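Local structure of putative Glycerophosphoryl diester phosphodiesterase (Silicibacter pomeroyi, 3L12) at residues A[131-136]-A[172-177]; A[58-63]-A[126-131]; A[178-183]-A[200-205]. The protein is a putative member of the glycerophosphoryl diester phosphodiesterase family, built on a TIM-barrel fold, and carries a bound magnesium ion. All coordinates share one frame; numbering follows the deposited sequence.

The three contacts follow one another along the chain of a TIM barrel. Interactions 1 and 2 have centres about 10 Å apart and share Glu131 of helix 129-137; Asp173 joins them, its OD2 lying 3.5 Å from Leu129 CD2. Interactions 1 and 3, with centres about 12 Å apart, meet where helix 160-176 ends: Met179 N stands 2.9 Å from Val174 O, a probable hydrogen bond. Interactions 2 and 3 do not touch, their nearest atoms being about 8 Å apart. The magnesium ion, at the site of Glu50, Asp52 and Glu149, is about 9 Å from the Val63 side chain and about 14 Å from that of Thr183.

Interaction 1: A[131-136]-A[172-177]; sequences ELLDLC and ADVRRY
Leu133 and Tyr177 make the close-packed half of this contact, where the flank of helix 129-137 meets the end of helix 160-176. Leu133 CB lies 3.8 Å from Tyr177 CD2, approaching the ring obliquely. The leucine's branched end goes on to the neighbouring turn: with CG anti to its carbonyl carbon (chi1 -63°), CD1 comes to rest 3.6 Å from Asp173 O and 4.2 Å from Val174 CG2. A flexible, branched hydrocarbon suits this buried place, since it can follow both backbone and side chain without bringing a polar group. The two helices are outer elements of the TIM barrel, and Leu133 and Val174 also pack on the strand 145-150 beneath them, against Leu146 and Leu148. On the solvent side the contact is smaller, and the exposed Asp134 lies along the CD1/CE1 side of the tyrosine ring. Asp134 N sits over one face of the Tyr177 ring, near the rim, while Arg176 CG lies over the opposite face. Asp134 CB approaches Tyr177 CE1 at 3.6 Å, and the carboxylate is inclined 34° to the ring plane. Tyrosine fits this partly exposed boundary because its ring gives the helix a broad, flat surface. No hydrogen bond crosses between the two segments.

Interaction 2: A[58-63]-A[126-131]; sequences DGVPVV and VPRLGE
Two backbone hydrogen bonds join Val62 and Arg128 in a single beta bridge, although neither residue makes the bonds itself. Leu129 N donates to Pro61 O over 2.9 Å in an almost straight bond (178°), the donor tilted 34° from the carbonyl plane. Val63 N donates to Pro127 O, also at 2.9 Å, meeting the oxygen nearly head-on. A water that donates to Pro61 O and accepts from Gly130 N adds a second link to the helix start. That start is the N-terminus of helix 129-137, one of the outer helices of the TIM barrel, with Arg128 as N-cap. Glu131 OE1 accepts from Arg128 N at 2.9 Å, the half of a capping box in which the N3 side chain takes the N-cap N-H. In one of two conformers of Arg128, a long salt bridge from its NH2 to Glu131 OE2 (3.4 Å) may add to this hold. The apolar contacts are buried and compact. Pro61 CB packs on Leu129 CB at 3.9 Å, with Asp173 of helix 160-176 beside both. Val63 CG1 stands anti to the backbone N (chi1 -175°), which puts CG2 3.7 Å from Leu129 CA, while Val63 CB lies 4.0 Å from Pro127 CG. Short, beta-branched valines suit this tight approach. Farther out, where both residues are partly exposed, Val60 CG1 lies 3.9 Å from Arg128 CG, touching the aliphatic part of the arginine.

Interaction 3: A[178-183]-A[200-205]; sequences RMEPRT and APDLPT
Two helix-to-strand connections of the TIM barrel meet here, one leading from helix 160-176 into strand 183-187 and the other from helix 190-199 into strand 205-209. Leu203, last residue of the type I turn from Ala200, makes the main contact. Its CG is anti to its own carbonyl carbon (chi1 -53°), and the CD2 branch reaches 3.6 Å from Glu180 O and 3.8 Å from Glu180 CB. Leucine suits the place, reaching from one loop to the other with hydrocarbon alone. Beside it, Pro204 CD approaches Thr183 O at 3.6 Å; this carbonyl is buried without a polar partner, and the proline ring can offer it only C-H groups. Thr183 OG1 donates to Met179 O (a selenomethionine) over 2.7 Å, from above the carbonyl plane, while Arg182 N reaches the same oxygen from the opposite face. Two bonds thus hold the turn in shape. On the outer side Asp202 OD2 comes to 4.0 Å from Glu180 CG. A bend at chi2 (94°) leads the end of Glu180 away from the 200-205 loop, with OE2 5.3 Å from Asp202 OD2; Arg175, which touches Glu180 and forms a long, weak ion pair with Asp202, may ease their like charge. Gln7 NE2 ties the loops by donating to Glu180 O and Asp202 O, while Leu203 packs on Leu171 of helix 160-176 and Met185 of strand 183-187.

Interaction 1: A[131-136]-A[172-177]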
loop_
_atom_site.group_PDB
_atom_site.type_symbol
_atom_site.label_atom_id
_atom_site.label_comp_id
_atom_site.label_asym_id
_atom_site.label_seq_id
_atom_site.Cartn_x
_atom_site.Cartn_y
_atom_site.Cartn_z
ATOM N N GLU A 131 -15.895 14.135 -5.082
ATOM C CA GLU A 131 -14.728 13.573 -5.749
ATOM C C GLU A 131 -14.520 12.131 -5.397
ATOM O O GLU A 131 -14.153 11.338 -6.242
ATOM C CB GLU A 131 -13.463 14.379 -5.422
ATOM C CG GLU A 131 -13.508 15.744 -6.044
ATOM C CD GLU A 131 -12.449 16.707 -5.571
ATOM O OE1 GLU A 131 -11.944 16.616 -4.435
ATOM O OE2 GLU A 131 -12.141 17.642 -6.370
ATOM N N LEU A 132 -14.689 11.793 -4.132
ATOM C CA LEU A 132 -14.583 10.416 -3.732
ATOM C C LEU A 132 -15.697 9.594 -4.374
ATOM O O LEU A 132 -15.470 8.478 -4.839
ATOM C CB LEU A 132 -14.598 10.305 -2.214
ATOM C CG LEU A 132 -14.662 8.868 -1.722
ATOM C CD1 LEU A 132 -13.422 8.002 -2.191
ATOM C CD2 LEU A 132 -14.791 8.879 -0.234
ATOM N N LEU A 133 -16.916 10.128 -4.420
ATOM C CA LEU A 133 -18.006 9.336 -4.988
ATOM C C LEU A 133 -17.819 9.146 -6.491
ATOM O O LEU A 133 -18.146 8.084 -6.998
ATOM C CB LEU A 133 -19.359 9.945 -4.663
ATOM C CG LEU A 133 -19.681 9.999 -3.163
ATOM C CD1 LEU A 133 -21.017 10.715 -2.988
ATOM C CD2 LEU A 133 -19.694 8.622 -2.363
ATOM N N ASP A 134 -17.302 10.154 -7.189
ATOM C CA ASP A 134 -16.972 10.044 -8.617
ATOM C C ASP A 134 -15.934 8.912 -8.857
ATOM O O ASP A 134 -16.089 8.028 -9.758
ATOM C CB ASP A 134 -16.437 11.386 -9.111
ATOM C CG ASP A 134 -16.403 11.510 -10.631
ATOM O OD1 ASP A 134 -17.098 10.767 -11.353
ATOM O OD2 ASP A 134 -15.722 12.418 -11.105
ATOM N N LEU A 135 -14.890 8.920 -8.043
ATOM C CA LEU A 135 -13.878 7.883 -8.097
ATOM C C LEU A 135 -14.510 6.502 -7.892
ATOM O O LEU A 135 -14.270 5.587 -8.682
ATOM C CB LEU A 135 -12.814 8.117 -7.027
ATOM C CG LEU A 135 -11.737 7.045 -6.821
ATOM C CD1 LEU A 135 -10.874 6.988 -8.069
ATOM C CD2 LEU A 135 -10.866 7.325 -5.606
ATOM N N CYS A 136 -15.329 6.357 -6.869
ATOM C CA CYS A 136 -15.935 5.048 -6.545
ATOM C C CYS A 136 -16.890 4.581 -7.659
ATOM O O CYS A 136 -16.848 3.425 -8.069
ATOM C CB CYS A 136 -16.678 5.064 -5.205
ATOM S SG CYS A 136 -15.656 5.201 -3.781
ATOM N N ALA A 172 -27.319 14.844 -1.411
ATOM C CA ALA A 172 -27.265 15.423 -2.752
ATOM C C ALA A 172 -26.069 14.854 -3.502
ATOM O O ALA A 172 -26.184 14.499 -4.703
ATOM C CB ALA A 172 -27.199 16.958 -2.702
ATOM N N ASP A 173 -24.941 14.739 -2.811
ATOM C CA ASP A 173 -23.747 14.126 -3.433
ATOM C C ASP A 173 -23.954 12.662 -3.746
ATOM O O ASP A 173 -23.651 12.199 -4.865
ATOM C CB ASP A 173 -22.515 14.258 -2.540
ATOM C CG ASP A 173 -21.864 15.626 -2.602
ATOM O OD1 ASP A 173 -22.138 16.427 -3.515
ATOM O OD2 ASP A 173 -21.073 15.907 -1.675
ATOM N N VAL A 174 -24.472 11.906 -2.770
ATOM C CA VAL A 174 -24.717 10.468 -2.953
ATOM C C VAL A 174 -25.633 10.241 -4.161
ATOM O O VAL A 174 -25.371 9.378 -5.020
ATOM C CB VAL A 174 -25.317 9.828 -1.671
ATOM C CG1 VAL A 174 -25.732 8.388 -1.927
ATOM C CG2 VAL A 174 -24.318 9.873 -0.504
ATOM N N ARG A 175 -26.694 11.055 -4.244
ATOM C CA ARG A 175 -27.653 10.956 -5.341
ATOM C C ARG A 175 -27.061 11.357 -6.701
ATOM O O ARG A 175 -27.291 10.648 -7.705
ATOM C CB ARG A 175 -28.917 11.749 -4.992
ATOM C CG ARG A 175 -29.629 11.092 -3.837
ATOM C CD ARG A 175 -31.023 11.548 -3.626
ATOM N NE ARG A 175 -31.595 10.738 -2.547
ATOM C CZ ARG A 175 -32.040 11.174 -1.370
ATOM N NH1 ARG A 175 -32.101 12.477 -1.063
ATOM N NH2 ARG A 175 -32.548 10.285 -0.522
ATOM N N ARG A 176 -26.269 12.430 -6.729
ATOM C CA ARG A 176 -25.623 12.913 -7.964
ATOM C C ARG A 176 -24.800 11.811 -8.640
ATOM O O ARG A 176 -24.809 11.689 -9.884
ATOM C CB ARG A 176 -24.736 14.145 -7.662
ATOM C CG ARG A 176 -24.004 14.767 -8.881
ATOM C CD ARG A 176 -23.149 15.988 -8.522
ATOM N N TYR A 177 -24.100 11.012 -7.839
ATOM C CA TYR A 177 -23.255 9.928 -8.327
ATOM C C TYR A 177 -23.915 8.532 -8.284
ATOM O O TYR A 177 -23.246 7.503 -8.451
ATOM C CB TYR A 177 -21.889 9.953 -7.578
ATOM C CG TYR A 177 -21.149 11.190 -7.903
ATOM C CD1 TYR A 177 -20.483 11.307 -9.105
ATOM C CD2 TYR A 177 -21.190 12.295 -7.063
ATOM C CE1 TYR A 177 -19.867 12.473 -9.462
ATOM C CE2 TYR A 177 -20.558 13.486 -7.401
ATOM C CZ TYR A 177 -19.895 13.552 -8.611
ATOM O OH TYR A 177 -19.259 14.688 -9.002
#

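Interaction 2: A[58-63]-A[126-131]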
loop_
_atom_site.group_PDB
_atom_site.type_symbol
_atom_site.label_atom_id
_atom_site.label_comp_id
_atom_site.label_asym_id
_atom_site.label_seq_id
_atom_site.Cartn_x
_atom_site.Cartn_y
_atom_site.Cartn_z
ATOM N N ASP A 58 -18.498 27.069 3.606
ATOM C CA ASP A 58 -19.275 27.325 2.393
ATOM C C ASP A 58 -20.159 26.165 1.970
ATOM O O ASP A 58 -20.612 26.122 0.821
ATOM C CB ASP A 58 -18.404 27.876 1.237
ATOM C CG ASP A 58 -17.162 27.023 0.897
ATOM O OD1 ASP A 58 -16.606 26.207 1.697
ATOM O OD2 ASP A 58 -16.690 27.276 -0.241
ATOM N N GLY A 59 -20.409 25.247 2.901
ATOM C CA GLY A 59 -21.366 24.163 2.691
ATOM C C GLY A 59 -20.907 23.020 1.818
ATOM O O GLY A 59 -21.745 22.329 1.208
ATOM N N VAL A 60 -19.609 22.787 1.775
ATOM C CA VAL A 60 -19.058 21.685 0.962
ATOM C C VAL A 60 -18.791 20.467 1.868
ATOM O O VAL A 60 -18.051 20.580 2.847
ATOM C CB VAL A 60 -17.761 22.073 0.184
ATOM C CG1 VAL A 60 -17.273 20.927 -0.722
ATOM C CG2 VAL A 60 -17.968 23.310 -0.669
ATOM N N PRO A 61 -19.412 19.311 1.575
ATOM C CA PRO A 61 -19.037 18.097 2.311
ATOM C C PRO A 61 -17.643 17.646 1.860
ATOM O O PRO A 61 -17.409 17.435 0.656
ATOM C CB PRO A 61 -20.095 17.065 1.897
ATOM C CG PRO A 61 -21.153 17.853 1.218
ATOM C CD PRO A 61 -20.525 19.071 0.648
ATOM N N VAL A 62 -16.724 17.540 2.806
ATOM C CA VAL A 62 -15.329 17.154 2.520
ATOM C C VAL A 62 -14.977 15.927 3.344
ATOM O O VAL A 62 -15.590 15.641 4.387
ATOM C CB VAL A 62 -14.315 18.303 2.758
ATOM C CG1 VAL A 62 -14.590 19.457 1.769
ATOM C CG2 VAL A 62 -14.335 18.764 4.194
ATOM N N VAL A 63 -13.951 15.215 2.855
ATOM C CA VAL A 63 -13.538 13.966 3.441
ATOM C C VAL A 63 -12.318 14.168 4.351
ATOM O O VAL A 63 -11.187 14.269 3.859
ATOM C CB VAL A 63 -13.259 12.927 2.355
ATOM C CG1 VAL A 63 -12.952 11.569 3.003
ATOM C CG2 VAL A 63 -14.466 12.801 1.389
ATOM N N VAL A 126 -7.293 17.664 0.782
ATOM C CA VAL A 126 -8.526 17.104 1.296
ATOM C C VAL A 126 -9.546 17.072 0.152
ATOM O O VAL A 126 -9.838 18.095 -0.478
ATOM C CB VAL A 126 -9.075 17.978 2.451
ATOM C CG1 VAL A 126 -10.518 17.531 2.856
ATOM C CG2 VAL A 126 -8.167 17.962 3.655
ATOM N N PRO A 127 -10.075 15.874 -0.120
ATOM C CA PRO A 127 -10.990 15.830 -1.255
ATOM C C PRO A 127 -12.434 16.136 -0.864
ATOM O O PRO A 127 -12.834 15.972 0.294
ATOM C CB PRO A 127 -10.889 14.364 -1.708
ATOM C CG PRO A 127 -10.511 13.600 -0.472
ATOM C CD PRO A 127 -9.683 14.534 0.373
ATOM N N ARG A 128 -13.193 16.625 -1.837
ATOM C CA ARG A 128 -14.629 16.782 -1.689
ATOM C C ARG A 128 -15.271 15.399 -1.633
ATOM O O ARG A 128 -14.780 14.455 -2.248
ATOM C CB ARG A 128 -15.201 17.519 -2.904
ATOM C CG ARG A 128 -14.782 18.965 -3.052
ATOM C CD ARG A 128 -15.580 19.680 -4.152
ATOM N NE ARG A 128 -15.152 19.314 -5.510
ATOM C CZ ARG A 128 -15.778 18.476 -6.348
ATOM N NH1 ARG A 128 -16.927 17.851 -6.047
ATOM N NH2 ARG A 128 -15.225 18.265 -7.541
ATOM N N LEU A 129 -16.386 15.269 -0.931
ATOM C CA LEU A 129 -17.132 13.997 -0.940
ATOM C C LEU A 129 -17.484 13.603 -2.368
ATOM O O LEU A 129 -17.345 12.441 -2.737
ATOM C CB LEU A 129 -18.401 14.125 -0.113
ATOM C CG LEU A 129 -19.332 12.938 -0.246
ATOM C CD1 LEU A 129 -18.658 11.645 0.205
ATOM C CD2 LEU A 129 -20.570 13.251 0.521
ATOM N N GLY A 130 -17.883 14.594 -3.166
ATOM C CA GLY A 130 -18.242 14.370 -4.575
ATOM C C GLY A 130 -17.128 13.723 -5.368
ATOM O O GLY A 130 -17.371 12.861 -6.210
ATOM N N GLU A 131 -15.895 14.135 -5.082
ATOM C CA GLU A 131 -14.728 13.573 -5.749
ATOM C C GLU A 131 -14.520 12.131 -5.397
ATOM O O GLU A 131 -14.153 11.338 -6.242
ATOM C CB GLU A 131 -13.463 14.379 -5.422
ATOM C CG GLU A 131 -13.508 15.744 -6.044
ATOM C CD GLU A 131 -12.449 16.707 -5.571
ATOM O OE1 GLU A 131 -11.944 16.616 -4.435
ATOM O OE2 GLU A 131 -12.141 17.642 -6.370
HETATM O O HOH W 1 -18.781 17.220 -1.959
#

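Interaction 3: A[178-183]-A[200-205]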
loop_
_atom_site.group_PDB
_atom_site.type_symbol
_atom_site.label_atom_id
_atom_site.label_comp_id
_atom_site.label_asym_id
_atom_site.label_seq_id
_atom_site.Cartn_x
_atom_site.Cartn_y
_atom_site.Cartn_z
ATOM N N ARG A 178 -25.220 8.487 -8.032
ATOM C CA ARG A 178 -25.984 7.239 -8.042
ATOM C C ARG A 178 -25.356 6.183 -7.133
ATOM O O ARG A 178 -25.257 4.990 -7.499
ATOM C CB ARG A 178 -26.122 6.689 -9.473
ATOM C CG ARG A 178 -26.805 7.614 -10.432
ATOM C CD ARG A 178 -27.027 6.895 -11.772
ATOM N NE ARG A 178 -27.888 7.619 -12.703
ATOM C CZ ARG A 178 -29.174 7.347 -12.987
ATOM N NH1 ARG A 178 -29.841 6.338 -12.428
ATOM N NH2 ARG A 178 -29.820 8.114 -13.864
HETATM N N MSE A 179 -24.881 6.637 -5.965
HETATM C CA MSE A 179 -24.257 5.740 -5.037
HETATM C C MSE A 179 -25.190 5.214 -3.956
HETATM O O MSE A 179 -24.739 4.563 -2.998
HETATM C CB MSE A 179 -22.987 6.412 -4.450
HETATM C CG MSE A 179 -21.804 6.398 -5.383
HETATM SE SE MSE A 179 -21.110 4.656 -5.813
HETATM C CE MSE A 179 -22.071 4.167 -7.451
ATOM N N GLU A 180 -26.503 5.443 -4.097
ATOM C CA GLU A 180 -27.438 4.900 -3.121
ATOM C C GLU A 180 -27.272 3.379 -2.907
ATOM O O GLU A 180 -27.307 2.931 -1.784
ATOM C CB GLU A 180 -28.904 5.205 -3.449
ATOM C CG GLU A 180 -29.222 6.679 -3.596
ATOM C CD GLU A 180 -29.139 7.164 -5.039
ATOM O OE1 GLU A 180 -28.296 6.676 -5.829
ATOM O OE2 GLU A 180 -29.983 8.007 -5.394
ATOM N N PRO A 181 -27.055 2.578 -3.974
ATOM C CA PRO A 181 -26.964 1.123 -3.744
ATOM C C PRO A 181 -25.772 0.623 -2.966
ATOM O O PRO A 181 -25.709 -0.587 -2.610
ATOM C CB PRO A 181 -26.881 0.544 -5.171
ATOM C CG PRO A 181 -27.495 1.568 -6.041
ATOM C CD PRO A 181 -27.075 2.889 -5.414
ATOM N N ARG A 182 -24.814 1.510 -2.725
ATOM C CA ARG A 182 -23.613 1.161 -1.969
ATOM C C ARG A 182 -23.419 1.926 -0.674
ATOM O O ARG A 182 -22.492 1.611 0.090
ATOM C CB ARG A 182 -22.400 1.477 -2.838
ATOM C CG ARG A 182 -22.217 0.566 -4.058
ATOM C CD ARG A 182 -21.821 -0.802 -3.609
ATOM N NE ARG A 182 -21.402 -1.578 -4.758
ATOM C CZ ARG A 182 -22.225 -2.274 -5.514
ATOM N NH1 ARG A 182 -23.512 -2.307 -5.240
ATOM N NH2 ARG A 182 -21.755 -2.943 -6.562
ATOM N N THR A 183 -24.288 2.871 -0.355
ATOM C CA THR A 183 -24.058 3.749 0.783
ATOM C C THR A 183 -24.848 3.438 2.056
ATOM O O THR A 183 -26.051 3.229 2.037
ATOM C CB THR A 183 -24.394 5.201 0.370
ATOM O OG1 THR A 183 -23.590 5.568 -0.764
ATOM C CG2 THR A 183 -24.151 6.174 1.549
ATOM N N ALA A 200 -33.758 9.991 3.900
ATOM C CA ALA A 200 -33.312 8.926 2.986
ATOM C C ALA A 200 -33.609 7.559 3.591
ATOM O O ALA A 200 -32.696 6.832 3.949
ATOM C CB ALA A 200 -31.829 9.094 2.707
ATOM N N PRO A 201 -34.904 7.195 3.696
ATOM C CA PRO A 201 -35.249 5.930 4.309
ATOM C C PRO A 201 -34.740 4.726 3.528
ATOM O O PRO A 201 -34.729 3.608 4.063
ATOM C CB PRO A 201 -36.788 5.944 4.315
ATOM C CG PRO A 201 -37.156 6.931 3.293
ATOM C CD PRO A 201 -36.114 7.972 3.362
ATOM N N ASP A 202 -34.333 4.963 2.288
ATOM C CA ASP A 202 -33.766 3.940 1.432
ATOM C C ASP A 202 -32.338 3.567 1.804
ATOM O O ASP A 202 -31.891 2.510 1.403
ATOM C CB ASP A 202 -33.835 4.365 -0.046
ATOM C CG ASP A 202 -33.271 5.769 -0.323
ATOM O OD1 ASP A 202 -33.718 6.790 0.307
ATOM O OD2 ASP A 202 -32.395 5.847 -1.232
ATOM N N LEU A 203 -31.643 4.401 2.594
ATOM C CA LEU A 203 -30.258 4.140 2.983
ATOM C C LEU A 203 -30.238 3.617 4.409
ATOM O O LEU A 203 -30.834 4.246 5.312
ATOM C CB LEU A 203 -29.392 5.394 2.841
ATOM C CG LEU A 203 -29.402 6.115 1.500
ATOM C CD1 LEU A 203 -28.407 7.294 1.563
ATOM C CD2 LEU A 203 -29.053 5.188 0.359
ATOM N N PRO A 204 -29.586 2.470 4.635
ATOM C CA PRO A 204 -29.560 1.983 5.990
ATOM C C PRO A 204 -28.688 2.882 6.882
ATOM O O PRO A 204 -27.833 3.620 6.386
ATOM C CB PRO A 204 -29.034 0.550 5.852
ATOM C CG PRO A 204 -28.202 0.560 4.632
ATOM C CD PRO A 204 -28.838 1.600 3.716
ATOM N N THR A 205 -28.934 2.790 8.194
ATOM C CA THR A 205 -28.256 3.576 9.202
ATOM C C THR A 205 -27.419 2.629 10.074
ATOM O O THR A 205 -27.869 1.513 10.423
ATOM C CB THR A 205 -29.256 4.412 10.063
ATOM O OG1 THR A 205 -30.264 3.555 10.588
ATOM C CG2 THR A 205 -29.940 5.511 9.218
#